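Side-chain contacts in FAD-binding PCMH-type domain-containing protein (Gibberella zeae, PDB 6YJO), which carries a covalently linked FAD and probably works as an oxidoreductase that oxidises oligosaccharides: residues Gln263-Thr268 with Leu273-Tyr278; Asn62-Tyr67 with Asp462-Asn467; Ser51-Lys56 with Gln335-Asp340. One frame throughout, in Å; residues are numbered along the deposited sequence.

How the interactions relate
Along the chain the segments run 51-56, 62-67, 263-268, 273-278, 335-340 and 462-467, so interactions 2 and 3 cross while interaction 1 is nested inside the loops closed by both. The centres of interactions 2 and 3 are 21 Å apart, and the nearest atoms of interactions 2 and 3 about 7 Å. The centre of interaction 1 is 30 Å from that of interaction 2 and 39 Å from that of interaction 3. One side chain of each contact lies about 11 to 13 Å from the FAD. Interactions 2 and 3, at the surface, thus tie N-terminal segments to later loops near the cofactor, while buried interaction 1 belongs to the seven-stranded sheet and its helices.

Interaction 1. Residues Gln263-Thr268 with Leu273-Tyr278; sequences QKFAVT and LNMQIY
F265 and M275 meet through two torsions: the phenylalanine carries CG anti to its backbone N (chi1 -171°), which sends the ring from helix 252-268 to the strand, and the methionine folds at chi3 (81°) so that both SD and CE come up beside that ring. SD lies 4.1 Å from F265 CE2, and CE lies 4.1 Å from F265 CD2. Measured to the F265 ring centroid, M275 SD is at 5.3 Å and 73° off the ring normal, a Met-aromatic contact with an oblique approach. From the other side of the ring plane L273 CD2 meets the CE2 and CZ end of F265; the modelled separations there are too short to be trusted, so only the pairing carries weight. Both strand side chains cross that of F265 at about a right angle. The segments follow one another as the second half of a beta-alpha-beta crossover: strand 242-248, helix 252-268 and strand 273-280, with strand 283-290 lying between the two parallel strands. With helix 294-308 and strand 314-315 the order becomes 4-1-3-2, the ferredoxin-like arrangement, within a larger antiparallel sheet. L273 and M275, two residues apart, share the sheet face that the helices cover, and L304 of helix 294-308 touches both F265 and M275. Polar links across the contact come from outside it, since R181 donates NH2 to A266 O and NH1 to L273 O. The M275 side chain stands about 7 Å from that of Y176, an FAD-binding residue.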
ATOM      1  N   GLN A 263      15.399   9.533 -13.856  1.00 63.06           N
ATOM      2  CA  GLN A 263      15.428   8.141 -14.294  1.00 64.34           C
ATOM      3  C   GLN A 263      16.849   7.602 -14.274  1.00 66.70           C
ATOM      4  O   GLN A 263      17.105   6.514 -13.749  1.00 67.14           O
ATOM      5  CB  GLN A 263      14.837   8.008 -15.698  1.00 63.89           C
ATOM      6  CG  GLN A 263      13.448   8.606 -15.866  1.00 60.91           C
ATOM      7  CD  GLN A 263      12.720   8.038 -17.066  1.00 60.36           C
ATOM      8  OE1 GLN A 263      11.677   7.397 -16.929  1.00 59.97           O
ATOM      9  NE2 GLN A 263      13.260   8.285 -18.256  1.00 61.97           N
ATOM     10  N   LYS A 264      17.789   8.354 -14.852  1.00 68.86           N
ATOM     11  CA  LYS A 264      19.187   7.936 -14.852  1.00 71.48           C
ATOM     12  C   LYS A 264      19.702   7.771 -13.430  1.00 69.90           C
ATOM     13  O   LYS A 264      20.366   6.779 -13.111  1.00 70.25           O
ATOM     14  CB  LYS A 264      20.033   8.959 -15.614  1.00 75.40           C
ATOM     15  CG  LYS A 264      19.553   9.238 -17.036  1.00 75.95           C
ATOM     16  CD  LYS A 264      20.133  10.541 -17.586  1.00 77.54           C
ATOM     17  CE  LYS A 264      21.615  10.416 -17.899  1.00 79.79           C
ATOM     18  NZ  LYS A 264      22.048  11.419 -18.909  1.00 81.28           N
ATOM     19  N   PHE A 265      19.392   8.732 -12.558  1.00 67.53           N
ATOM     20  CA  PHE A 265      19.852   8.665 -11.177  1.00 66.57           C
ATOM     21  C   PHE A 265      19.214   7.504 -10.425  1.00 63.97           C
ATOM     22  O   PHE A 265      19.826   6.955  -9.501  1.00 63.58           O
ATOM     23  CB  PHE A 265      19.548   9.988 -10.474  1.00 65.13           C
ATOM     24  CG  PHE A 265      20.171  10.111  -9.121  1.00 64.40           C
ATOM     25  CD1 PHE A 265      21.546  10.208  -8.987  1.00 66.10           C
ATOM     26  CD2 PHE A 265      19.385  10.141  -7.981  1.00 61.90           C
ATOM     27  CE1 PHE A 265      22.127  10.326  -7.742  1.00 66.58           C
ATOM     28  CE2 PHE A 265      19.960  10.261  -6.734  1.00 62.49           C
ATOM     29  CZ  PHE A 265      21.334  10.353  -6.614  1.00 64.94           C
ATOM     30  N   ALA A 266      17.989   7.121 -10.796  1.00 62.53           N
ATOM     31  CA  ALA A 266      17.340   5.983 -10.156  1.00 62.04           C
ATOM     32  C   ALA A 266      18.057   4.675 -10.455  1.00 64.73           C
ATOM     33  O   ALA A 266      17.896   3.707  -9.705  1.00 65.01           O
ATOM     34  CB  ALA A 266      15.879   5.889 -10.603  1.00 60.41           C
ATOM     35  N   VAL A 267      18.850   4.630 -11.525  1.00 66.58           N
ATOM     36  CA  VAL A 267      19.572   3.413 -11.874  1.00 66.48           C
ATOM     37  C   VAL A 267      20.890   3.329 -11.117  1.00 68.02           C
ATOM     38  O   VAL A 267      21.324   2.238 -10.732  1.00 69.17           O
ATOM     39  CB  VAL A 267      19.795   3.356 -13.397  1.00 66.94           C
ATOM     40  CG1 VAL A 267      20.604   2.117 -13.780  1.00 69.25           C
ATOM     41  CG2 VAL A 267      18.463   3.392 -14.132  1.00 63.93           C
ATOM     42  N   THR A 268      21.541   4.472 -10.883  1.00 68.31           N
ATOM     43  CA  THR A 268      22.922   4.487 -10.419  1.00 69.92           C
ATOM     44  C   THR A 268      23.084   4.819  -8.940  1.00 68.79           C
ATOM     45  O   THR A 268      24.125   4.486  -8.366  1.00 69.84           O
ATOM     46  CB  THR A 268      23.736   5.502 -11.232  1.00 72.82           C
ATOM     47  OG1 THR A 268      23.123   6.794 -11.135  1.00 70.89           O
ATOM     48  CG2 THR A 268      23.813   5.093 -12.697  1.00 74.50           C
ATOM     49  N   LEU A 273      20.088   5.316  -0.514  1.00 51.62           N
ATOM     50  CA  LEU A 273      19.343   6.508  -0.892  1.00 51.57           C
ATOM     51  C   LEU A 273      17.917   6.136  -1.288  1.00 49.58           C
ATOM     52  O   LEU A 273      17.710   5.218  -2.087  1.00 49.26           O
ATOM     53  CB  LEU A 273      20.049   7.220  -2.047  1.00 55.75           C
ATOM     54  CG  LEU A 273      19.401   8.485  -2.608  1.00 59.21           C
ATOM     55  CD1 LEU A 273      19.426   9.621  -1.598  1.00 60.68           C
ATOM     56  CD2 LEU A 273      20.112   8.885  -3.888  1.00 62.16           C
ATOM     57  N   ASN A 274      16.945   6.853  -0.726  1.00 48.93           N
ATOM     58  CA  ASN A 274      15.528   6.657  -1.015  1.00 49.82           C
ATOM     59  C   ASN A 274      14.931   7.997  -1.423  1.00 49.87           C
ATOM     60  O   ASN A 274      15.131   8.998  -0.730  1.00 51.18           O
ATOM     61  CB  ASN A 274      14.794   6.091   0.203  1.00 50.14           C
ATOM     62  CG  ASN A 274      15.339   4.740   0.634  1.00 52.06           C
ATOM     63  OD1 ASN A 274      14.795   3.699   0.271  1.00 50.86           O
ATOM     64  ND2 ASN A 274      16.418   4.753   1.415  1.00 53.81           N
ATOM     65  N   MET A 275      14.197   8.021  -2.535  1.00 48.98           N
ATOM     66  CA  MET A 275      13.783   9.288  -3.125  1.00 50.20           C
ATOM     67  C   MET A 275      12.402   9.174  -3.749  1.00 46.28           C
ATOM     68  O   MET A 275      12.004   8.108  -4.223  1.00 46.73           O
ATOM     69  CB  MET A 275      14.782   9.742  -4.194  1.00 55.02           C
ATOM     70  CG  MET A 275      15.004  11.238  -4.230  1.00 59.40           C
ATOM     71  SD  MET A 275      16.419  11.695  -5.243  1.00 65.58           S
ATOM     72  CE  MET A 275      15.689  11.625  -6.874  1.00 63.92           C
ATOM     73  N   GLN A 276      11.682  10.298  -3.739  1.00 45.53           N
ATOM     74  CA  GLN A 276      10.486  10.511  -4.545  1.00 45.42           C
ATOM     75  C   GLN A 276      10.464  11.982  -4.946  1.00 47.48           C
ATOM     76  O   GLN A 276      11.229  12.796  -4.420  1.00 48.23           O
ATOM     77  CB  GLN A 276       9.215  10.111  -3.783  1.00 45.36           C
ATOM     78  CG  GLN A 276       8.636  11.194  -2.879  1.00 46.54           C
ATOM     79  CD  GLN A 276       7.427  10.738  -2.074  1.00 46.00           C
ATOM     80  OE1 GLN A 276       6.935  11.469  -1.215  1.00 46.51           O
ATOM     81  NE2 GLN A 276       6.936   9.534  -2.351  1.00 46.25           N
ATOM     82  N   ILE A 277       9.598  12.323  -5.903  1.00 46.41           N
ATOM     83  CA  ILE A 277       9.371  13.716  -6.280  1.00 47.31           C
ATOM     84  C   ILE A 277       7.880  14.009  -6.219  1.00 44.36           C
ATOM     85  O   ILE A 277       7.099  13.437  -6.985  1.00 42.49           O
ATOM     86  CB  ILE A 277       9.926  14.054  -7.676  1.00 48.22           C
ATOM     87  CG1 ILE A 277       9.624  15.525  -7.998  1.00 49.61           C
ATOM     88  CG2 ILE A 277       9.340  13.139  -8.746  1.00 46.10           C
ATOM     89  CD1 ILE A 277      10.258  16.028  -9.267  1.00 50.48           C
ATOM     90  N   TYR A 278       7.498  14.910  -5.318  1.00 44.98           N
ATOM     91  CA  TYR A 278       6.160  15.484  -5.322  1.00 45.97           C
ATOM     92  C   TYR A 278       6.052  16.506  -6.446  1.00 47.19           C
ATOM     93  O   TYR A 278       6.878  17.421  -6.543  1.00 47.33           O
ATOM     94  CB  TYR A 278       5.881  16.144  -3.966  1.00 48.03           C
ATOM     95  CG  TYR A 278       4.722  17.121  -3.953  1.00 50.62           C
ATOM     96  CD1 TYR A 278       4.870  18.418  -4.435  1.00 53.04           C
ATOM     97  CD2 TYR A 278       3.488  16.759  -3.430  1.00 51.24           C
ATOM     98  CE1 TYR A 278       3.820  19.312  -4.422  1.00 53.91           C
ATOM     99  CE2 TYR A 278       2.434  17.649  -3.407  1.00 52.90           C
ATOM    100  CZ  TYR A 278       2.605  18.925  -3.906  1.00 54.42           C
ATOM    101  OH  TYR A 278       1.555  19.816  -3.888  1.00 56.59           O
TER

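Interaction 2. Residues Asn62-Tyr67 with Asp462-Asn467; sequences NLRLAY and DTQLSN
Two loops, each shaped by a type I beta turn (N62 to L65 and D462 to L465), bring R64 and L65 up to T463, the latter in the berberine-like C-terminal region. R64 NH2 comes within 3.4 Å of T463 CG2, which lies at the guanidinium edge, near its plane. Beside it L65 CD1 is 3.8 Å from T463 OG1. With OG1 anti to the backbone N (chi1 -162°), T463 divides its two branches between these partners. No hydrogen bond crosses the gap: R64 NH1 and Q464 OE1 are 4.5 Å apart, and the arginine is held instead by its NE bond to F345 O, while L65 CG lies over one guanidinium face, offset toward its rim. Each turn is braced by an Asx turn. R64 N reaches N62 OD1 at 3.1 Å from above the carbonyl plane, and Q464 N meets D462 OD1 at 3.1 Å on the anti side, tilted 31° out of the carboxylate plane. D462 OD2 also pairs with R442 in a salt bridge. Around the contact, Y346 of strand 346-352 touches R64, T463 and Q464, F435 of helix 431-446 touches R64 and Q464, and S466 N-caps helix 467-475.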
ATOM      1  N   ASN A  62     -11.793   6.885   3.383  1.00 50.18           N
ATOM      2  CA  ASN A  62     -12.174   7.714   2.243  1.00 47.81           C
ATOM      3  C   ASN A  62     -13.668   7.975   2.344  1.00 48.64           C
ATOM      4  O   ASN A  62     -14.484   7.106   2.035  1.00 47.67           O
ATOM      5  CB  ASN A  62     -11.823   7.038   0.921  1.00 45.29           C
ATOM      6  CG  ASN A  62     -11.954   7.977  -0.260  1.00 44.13           C
ATOM      7  OD1 ASN A  62     -12.420   9.111  -0.109  1.00 46.08           O
ATOM      8  ND2 ASN A  62     -11.555   7.516  -1.441  1.00 42.20           N
ATOM      9  N   LEU A  63     -14.033   9.179   2.787  1.00 51.14           N
ATOM     10  CA  LEU A  63     -15.438   9.542   2.932  1.00 53.84           C
ATOM     11  C   LEU A  63     -16.186   9.519   1.610  1.00 55.72           C
ATOM     12  O   LEU A  63     -17.423   9.536   1.618  1.00 57.26           O
ATOM     13  CB  LEU A  63     -15.545  10.933   3.568  1.00 53.51           C
ATOM     14  CG  LEU A  63     -15.203  10.985   5.057  1.00 51.82           C
ATOM     15  CD1 LEU A  63     -15.156  12.418   5.568  1.00 50.92           C
ATOM     16  CD2 LEU A  63     -16.197  10.161   5.864  1.00 52.60           C
ATOM     17  N   ARG A  64     -15.475   9.469   0.481  1.00 55.28           N
ATOM     18  CA  ARG A  64     -16.142   9.472  -0.813  1.00 56.92           C
ATOM     19  C   ARG A  64     -16.921   8.182  -1.047  1.00 57.43           C
ATOM     20  O   ARG A  64     -17.926   8.190  -1.766  1.00 59.29           O
ATOM     21  CB  ARG A  64     -15.114   9.683  -1.924  1.00 55.29           C
ATOM     22  CG  ARG A  64     -15.721   9.948  -3.297  1.00 58.11           C
ATOM     23  CD  ARG A  64     -14.639  10.197  -4.339  1.00 57.15           C
ATOM     24  NE  ARG A  64     -13.726   9.062  -4.454  1.00 55.59           N
ATOM     25  CZ  ARG A  64     -13.958   7.983  -5.192  1.00 57.33           C
ATOM     26  NH1 ARG A  64     -15.079   7.873  -5.890  1.00 61.67           N
ATOM     27  NH2 ARG A  64     -13.069   7.003  -5.228  1.00 56.18           N
ATOM     28  N   LEU A  65     -16.483   7.072  -0.457  1.00 56.88           N
ATOM     29  CA  LEU A  65     -17.104   5.764  -0.672  1.00 58.10           C
ATOM     30  C   LEU A  65     -17.440   5.151   0.683  1.00 59.51           C
ATOM     31  O   LEU A  65     -16.562   4.605   1.357  1.00 59.10           O
ATOM     32  CB  LEU A  65     -16.187   4.843  -1.470  1.00 56.95           C
ATOM     33  CG  LEU A  65     -15.832   5.303  -2.883  1.00 57.96           C
ATOM     34  CD1 LEU A  65     -14.974   4.250  -3.571  1.00 58.39           C
ATOM     35  CD2 LEU A  65     -17.098   5.598  -3.683  1.00 60.33           C
ATOM     36  N   ALA A  66     -18.708   5.234   1.070  1.00 61.65           N
ATOM     37  CA  ALA A  66     -19.206   4.591   2.274  1.00 62.35           C
ATOM     38  C   ALA A  66     -20.049   3.382   1.895  1.00 64.50           C
ATOM     39  O   ALA A  66     -20.583   3.292   0.785  1.00 66.06           O
ATOM     40  CB  ALA A  66     -20.034   5.564   3.124  1.00 63.34           C
ATOM     41  N   TYR A  67     -20.154   2.443   2.835  1.00 63.91           N
ATOM     42  CA  TYR A  67     -20.966   1.246   2.659  1.00 65.41           C
ATOM     43  C   TYR A  67     -21.527   0.837   4.014  1.00 65.99           C
ATOM     44  O   TYR A  67     -21.087   1.321   5.059  1.00 64.73           O
ATOM     45  CB  TYR A  67     -20.157   0.110   2.025  1.00 63.15           C
ATOM     46  CG  TYR A  67     -19.594   0.480   0.679  1.00 62.89           C
ATOM     47  CD1 TYR A  67     -20.392   0.462  -0.454  1.00 64.66           C
ATOM     48  CD2 TYR A  67     -18.270   0.868   0.541  1.00 61.40           C
ATOM     49  CE1 TYR A  67     -19.886   0.809  -1.687  1.00 64.64           C
ATOM     50  CE2 TYR A  67     -17.756   1.213  -0.690  1.00 60.82           C
ATOM     51  CZ  TYR A  67     -18.567   1.183  -1.797  1.00 62.58           C
ATOM     52  OH  TYR A  67     -18.055   1.529  -3.022  1.00 62.52           O
ATOM     53  N   ASP A 462      -6.740   1.927  -8.279  1.00 45.41           N
ATOM     54  CA  ASP A 462      -7.571   2.843  -9.049  1.00 48.06           C
ATOM     55  C   ASP A 462      -9.002   2.320  -9.004  1.00 52.10           C
ATOM     56  O   ASP A 462      -9.309   1.278  -9.591  1.00 51.10           O
ATOM     57  CB  ASP A 462      -7.066   2.956 -10.483  1.00 47.80           C
ATOM     58  CG  ASP A 462      -7.830   3.986 -11.286  1.00 48.30           C
ATOM     59  OD1 ASP A 462      -8.969   4.312 -10.898  1.00 49.28           O
ATOM     60  OD2 ASP A 462      -7.289   4.474 -12.301  1.00 49.31           O
ATOM     61  N   THR A 463      -9.877   3.056  -8.320  1.00 55.34           N
ATOM     62  CA  THR A 463     -11.206   2.538  -8.025  1.00 58.02           C
ATOM     63  C   THR A 463     -12.072   2.434  -9.274  1.00 56.65           C
ATOM     64  O   THR A 463     -12.989   1.607  -9.317  1.00 55.44           O
ATOM     65  CB  THR A 463     -11.877   3.428  -6.982  1.00 61.18           C
ATOM     66  OG1 THR A 463     -12.964   2.719  -6.378  1.00 65.41           O
ATOM     67  CG2 THR A 463     -12.394   4.713  -7.623  1.00 61.01           C
ATOM     68  N   GLN A 464     -11.800   3.242 -10.298  1.00 57.90           N
ATOM     69  CA  GLN A 464     -12.654   3.302 -11.479  1.00 60.89           C
ATOM     70  C   GLN A 464     -12.374   2.186 -12.481  1.00 59.80           C
ATOM     71  O   GLN A 464     -12.941   2.207 -13.579  1.00 60.34           O
ATOM     72  CB  GLN A 464     -12.495   4.660 -12.173  1.00 62.28           C
ATOM     73  CG  GLN A 464     -12.801   5.861 -11.293  1.00 62.83           C
ATOM     74  CD  GLN A 464     -14.239   5.883 -10.809  1.00 64.87           C
ATOM     75  OE1 GLN A 464     -14.526   5.518  -9.670  1.00 64.26           O
ATOM     76  NE2 GLN A 464     -15.149   6.318 -11.675  1.00 67.22           N
ATOM     77  N   LEU A 465     -11.532   1.216 -12.134  1.00 58.35           N
ATOM     78  CA  LEU A 465     -11.097   0.199 -13.083  1.00 58.61           C
ATOM     79  C   LEU A 465     -12.015  -1.016 -13.073  1.00 58.60           C
ATOM     80  O   LEU A 465     -12.509  -1.433 -12.022  1.00 58.54           O
ATOM     81  CB  LEU A 465      -9.666  -0.239 -12.773  1.00 56.05           C
ATOM     82  CG  LEU A 465      -8.583   0.753 -13.187  1.00 57.10           C
ATOM     83  CD1 LEU A 465      -7.215   0.216 -12.824  1.00 56.01           C
ATOM     84  CD2 LEU A 465      -8.667   1.042 -14.679  1.00 59.25           C
ATOM     85  N   SER A 466     -12.236  -1.581 -14.260  1.00 59.82           N
ATOM     86  CA  SER A 466     -12.927  -2.858 -14.361  1.00 60.24           C
ATOM     87  C   SER A 466     -12.070  -3.954 -13.743  1.00 57.97           C
ATOM     88  O   SER A 466     -10.839  -3.908 -13.802  1.00 57.65           O
ATOM     89  CB  SER A 466     -13.234  -3.186 -15.825  1.00 61.36           C
ATOM     90  OG  SER A 466     -12.039  -3.403 -16.561  1.00 60.55           O
ATOM     91  N   ASN A 467     -12.732  -4.933 -13.121  1.00 56.82           N
ATOM     92  CA  ASN A 467     -12.011  -6.067 -12.551  1.00 55.34           C
ATOM     93  C   ASN A 467     -10.986  -6.623 -13.533  1.00 55.93           C
ATOM     94  O   ASN A 467      -9.835  -6.873 -13.161  1.00 54.80           O
ATOM     95  CB  ASN A 467     -13.003  -7.154 -12.129  1.00 56.55           C
ATOM     96  CG  ASN A 467     -12.325  -8.365 -11.521  1.00 55.30           C
ATOM     97  OD1 ASN A 467     -11.915  -9.285 -12.232  1.00 54.95           O
ATOM     98  ND2 ASN A 467     -12.219  -8.381 -10.192  1.00 52.95           N
TER

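Interaction 3. Residues Ser51-Lys56 with Gln335-Asp340; sequences SAQWVK and QRRPYD
R337 is the first residue of the loop 335-340 to meet helix 52-57, and it does so by length: its chain is extended from CG to NE, carrying NH2 to 3.7 Å from Q53 NE2. The side chains approach from opposite directions, with amide and guanidinium planes 68° apart. Two nitrogens at this distance form no bond to each other; their closeness is consistent with a shared acceptor, E57 OE1, which takes a hydrogen bond from Q53 NE2 and a salt bridge from R337 NH2. R337 NH1 makes a second salt bridge, to D121. P338 follows through a cis peptide bond. Y339 turns elsewhere, its OH hydrogen-bonded to NE2 of H102, one of the two covalent FAD attachment residues, tying the loop to the flavin linkage too. D340 closes the contact, its CA being the nearest to that of K56 at 8.2 Å. D340 OD1 lies 4.1 Å from K56 CG, while K56 NZ, at the end of a chain bent at chi3 and chi4, is 5.2 Å from the same oxygen; the opposite charges may attract each other at this range but form no salt bridge. S51 precedes helix 52-57 as its N-cap, its OG accepting from W54 N at 3.3 Å, and the facing loop connects helix 320-326 with strand 346-352, an outermost strand of the seven-stranded sheet.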
ATOM      1  N   SER A  51     -26.283   1.230  16.180  1.00 95.09           N
ATOM      2  CA  SER A  51     -25.926   1.822  17.458  1.00 97.68           C
ATOM      3  C   SER A  51     -25.004   3.017  17.221  1.00100.69           C
ATOM      4  O   SER A  51     -24.619   3.324  16.090  1.00 98.37           O
ATOM      5  CB  SER A  51     -25.265   0.788  18.366  1.00 95.05           C
ATOM      6  OG  SER A  51     -24.081   0.274  17.782  1.00 91.10           O
ATOM      7  N   ALA A  52     -24.646   3.712  18.304  1.00105.53           N
ATOM      8  CA  ALA A  52     -23.690   4.809  18.182  1.00107.64           C
ATOM      9  C   ALA A  52     -22.359   4.313  17.632  1.00105.69           C
ATOM     10  O   ALA A  52     -21.771   4.945  16.747  1.00106.60           O
ATOM     11  CB  ALA A  52     -23.490   5.490  19.535  1.00109.90           C
ATOM     12  N   GLN A  53     -21.868   3.179  18.140  1.00103.62           N
ATOM     13  CA  GLN A  53     -20.611   2.636  17.638  1.00100.92           C
ATOM     14  C   GLN A  53     -20.739   2.185  16.188  1.00 97.94           C
ATOM     15  O   GLN A  53     -19.777   2.297  15.417  1.00 94.68           O
ATOM     16  CB  GLN A  53     -20.153   1.471  18.517  1.00101.65           C
ATOM     17  CG  GLN A  53     -18.784   0.913  18.157  1.00101.11           C
ATOM     18  CD  GLN A  53     -17.706   1.978  18.148  1.00100.98           C
ATOM     19  OE1 GLN A  53     -17.747   2.927  18.931  1.00103.00           O
ATOM     20  NE2 GLN A  53     -16.739   1.832  17.250  1.00 99.68           N
ATOM     21  N   TRP A  54     -21.913   1.679  15.800  1.00 97.51           N
ATOM     22  CA  TRP A  54     -22.124   1.277  14.413  1.00 93.53           C
ATOM     23  C   TRP A  54     -21.958   2.455  13.459  1.00 93.80           C
ATOM     24  O   TRP A  54     -21.461   2.281  12.340  1.00 90.86           O
ATOM     25  CB  TRP A  54     -23.513   0.657  14.249  1.00 94.66           C
ATOM     26  CG  TRP A  54     -23.852   0.304  12.824  1.00 92.29           C
ATOM     27  CD1 TRP A  54     -24.335   1.145  11.860  1.00 90.29           C
ATOM     28  CD2 TRP A  54     -23.734  -0.985  12.206  1.00 91.38           C
ATOM     29  NE1 TRP A  54     -24.521   0.461  10.683  1.00 89.51           N
ATOM     30  CE2 TRP A  54     -24.159  -0.848  10.869  1.00 90.93           C
ATOM     31  CE3 TRP A  54     -23.310  -2.241  12.653  1.00 90.90           C
ATOM     32  CZ2 TRP A  54     -24.173  -1.921   9.976  1.00 91.17           C
ATOM     33  CZ3 TRP A  54     -23.325  -3.301  11.766  1.00 90.56           C
ATOM     34  CH2 TRP A  54     -23.752  -3.135  10.444  1.00 90.60           C
ATOM     35  N   VAL A  55     -22.359   3.656  13.878  1.00 86.78           N
ATOM     36  CA  VAL A  55     -22.238   4.818  13.004  1.00 90.11           C
ATOM     37  C   VAL A  55     -20.789   5.291  12.943  1.00 84.39           C
ATOM     38  O   VAL A  55     -20.367   5.879  11.941  1.00 93.98           O
ATOM     39  CB  VAL A  55     -23.188   5.942  13.468  1.00 87.78           C
ATOM     40  CG1 VAL A  55     -22.468   6.945  14.371  1.00 87.81           C
ATOM     41  CG2 VAL A  55     -23.808   6.634  12.267  1.00 85.69           C
ATOM     42  N   LYS A  56     -20.013   5.040  14.001  1.00 91.79           N
ATOM     43  CA  LYS A  56     -18.611   5.430  14.048  1.00 86.65           C
ATOM     44  C   LYS A  56     -17.709   4.423  13.347  1.00 80.49           C
ATOM     45  O   LYS A  56     -16.630   4.799  12.879  1.00 76.23           O
ATOM     46  CB  LYS A  56     -18.189   5.597  15.512  1.00 92.00           C
ATOM     47  CG  LYS A  56     -16.949   6.452  15.749  1.00 95.58           C
ATOM     48  CD  LYS A  56     -16.653   6.584  17.238  1.00 99.80           C
ATOM     49  CE  LYS A  56     -17.584   7.567  17.936  1.00105.60           C
ATOM     50  NZ  LYS A  56     -17.266   8.983  17.624  1.00109.01           N
ATOM     51  N   GLN A 335      -0.220   4.826  16.395  1.00 57.39           N
ATOM     52  CA  GLN A 335      -1.657   4.837  16.131  1.00 57.26           C
ATOM     53  C   GLN A 335      -2.276   3.525  16.592  1.00 60.02           C
ATOM     54  O   GLN A 335      -1.748   2.447  16.301  1.00 60.93           O
ATOM     55  CB  GLN A 335      -1.942   5.029  14.638  1.00 53.87           C
ATOM     56  CG  GLN A 335      -1.722   6.431  14.094  1.00 53.50           C
ATOM     57  CD  GLN A 335      -2.538   7.489  14.821  1.00 55.78           C
ATOM     58  OE1 GLN A 335      -3.545   7.185  15.458  1.00 56.66           O
ATOM     59  NE2 GLN A 335      -2.088   8.738  14.744  1.00 57.09           N
ATOM     60  N   ARG A 336      -3.401   3.613  17.299  1.00 62.18           N
ATOM     61  CA  ARG A 336      -4.132   2.439  17.757  1.00 64.49           C
ATOM     62  C   ARG A 336      -5.623   2.743  17.733  1.00 67.03           C
ATOM     63  O   ARG A 336      -6.054   3.841  17.366  1.00 69.15           O
ATOM     64  CB  ARG A 336      -3.700   2.019  19.166  1.00 66.81           C
ATOM     65  CG  ARG A 336      -2.239   1.628  19.272  1.00 67.33           C
ATOM     66  CD  ARG A 336      -1.873   1.160  20.668  1.00 69.64           C
ATOM     67  NE  ARG A 336      -2.438  -0.149  20.982  1.00 70.67           N
ATOM     68  CZ  ARG A 336      -1.938  -0.990  21.882  1.00 73.31           C
ATOM     69  NH1 ARG A 336      -0.843  -0.680  22.565  1.00 74.89           N
ATOM     70  NH2 ARG A 336      -2.530  -2.158  22.092  1.00 74.22           N
ATOM     71  N   ARG A 337      -6.403   1.758  18.138  1.00 67.56           N
ATOM     72  CA  ARG A 337      -7.846   1.888  18.262  1.00 69.30           C
ATOM     73  C   ARG A 337      -8.194   2.638  19.548  1.00 72.56           C
ATOM     74  O   ARG A 337      -7.591   2.388  20.594  1.00 74.69           O
ATOM     75  CB  ARG A 337      -8.498   0.508  18.267  1.00 69.63           C
ATOM     76  CG  ARG A 337      -9.996   0.514  18.464  1.00 72.34           C
ATOM     77  CD  ARG A 337     -10.556  -0.892  18.331  1.00 73.38           C
ATOM     78  NE  ARG A 337     -12.015  -0.892  18.272  1.00 75.48           N
ATOM     79  CZ  ARG A 337     -12.717  -0.663  17.166  1.00 75.37           C
ATOM     80  NH1 ARG A 337     -12.095  -0.410  16.022  1.00 71.93           N
ATOM     81  NH2 ARG A 337     -14.042  -0.683  17.206  1.00 78.71           N
ATOM     82  N   PRO A 338      -9.176   3.555  19.507  1.00 83.20           N
ATOM     83  CA  PRO A 338     -10.012   3.884  18.347  1.00 86.88           C
ATOM     84  C   PRO A 338      -9.328   4.829  17.356  1.00 85.24           C
ATOM     85  O   PRO A 338      -8.475   5.628  17.745  1.00 87.50           O
ATOM     86  CB  PRO A 338     -11.228   4.555  18.984  1.00 91.06           C
ATOM     87  CG  PRO A 338     -10.659   5.243  20.181  1.00 93.12           C
ATOM     88  CD  PRO A 338      -9.541   4.361  20.688  1.00 90.08           C
ATOM     89  N   TYR A 339      -9.727   4.740  16.089  1.00 81.67           N
ATOM     90  CA  TYR A 339      -9.086   5.454  14.993  1.00 76.59           C
ATOM     91  C   TYR A 339     -10.157   6.187  14.201  1.00 76.02           C
ATOM     92  O   TYR A 339     -11.123   5.567  13.744  1.00 74.92           O
ATOM     93  CB  TYR A 339      -8.318   4.476  14.098  1.00 72.99           C
ATOM     94  CG  TYR A 339      -7.474   5.114  13.025  1.00 68.65           C
ATOM     95  CD1 TYR A 339      -6.236   5.674  13.324  1.00 66.68           C
ATOM     96  CD2 TYR A 339      -7.896   5.126  11.704  1.00 64.87           C
ATOM     97  CE1 TYR A 339      -5.455   6.245  12.337  1.00 62.88           C
ATOM     98  CE2 TYR A 339      -7.125   5.690  10.713  1.00 61.74           C
ATOM     99  CZ  TYR A 339      -5.904   6.248  11.033  1.00 59.55           C
ATOM    100  OH  TYR A 339      -5.130   6.813  10.041  1.00 55.63           O
ATOM    101  N   ASP A 340      -9.992   7.500  14.043  1.00 77.24           N
ATOM    102  CA  ASP A 340     -11.007   8.335  13.402  1.00 78.36           C
ATOM    103  C   ASP A 340     -10.350   9.355  12.475  1.00 78.46           C
ATOM    104  O   ASP A 340     -10.587  10.560  12.572  1.00 78.33           O
ATOM    105  CB  ASP A 340     -11.874   9.021  14.460  1.00 80.94           C
ATOM    106  CG  ASP A 340     -13.271   9.334  13.959  1.00 84.82           C
ATOM    107  OD1 ASP A 340     -14.009   8.384  13.626  1.00 86.07           O
ATOM    108  OD2 ASP A 340     -13.632  10.528  13.901  1.00 86.65           O
TER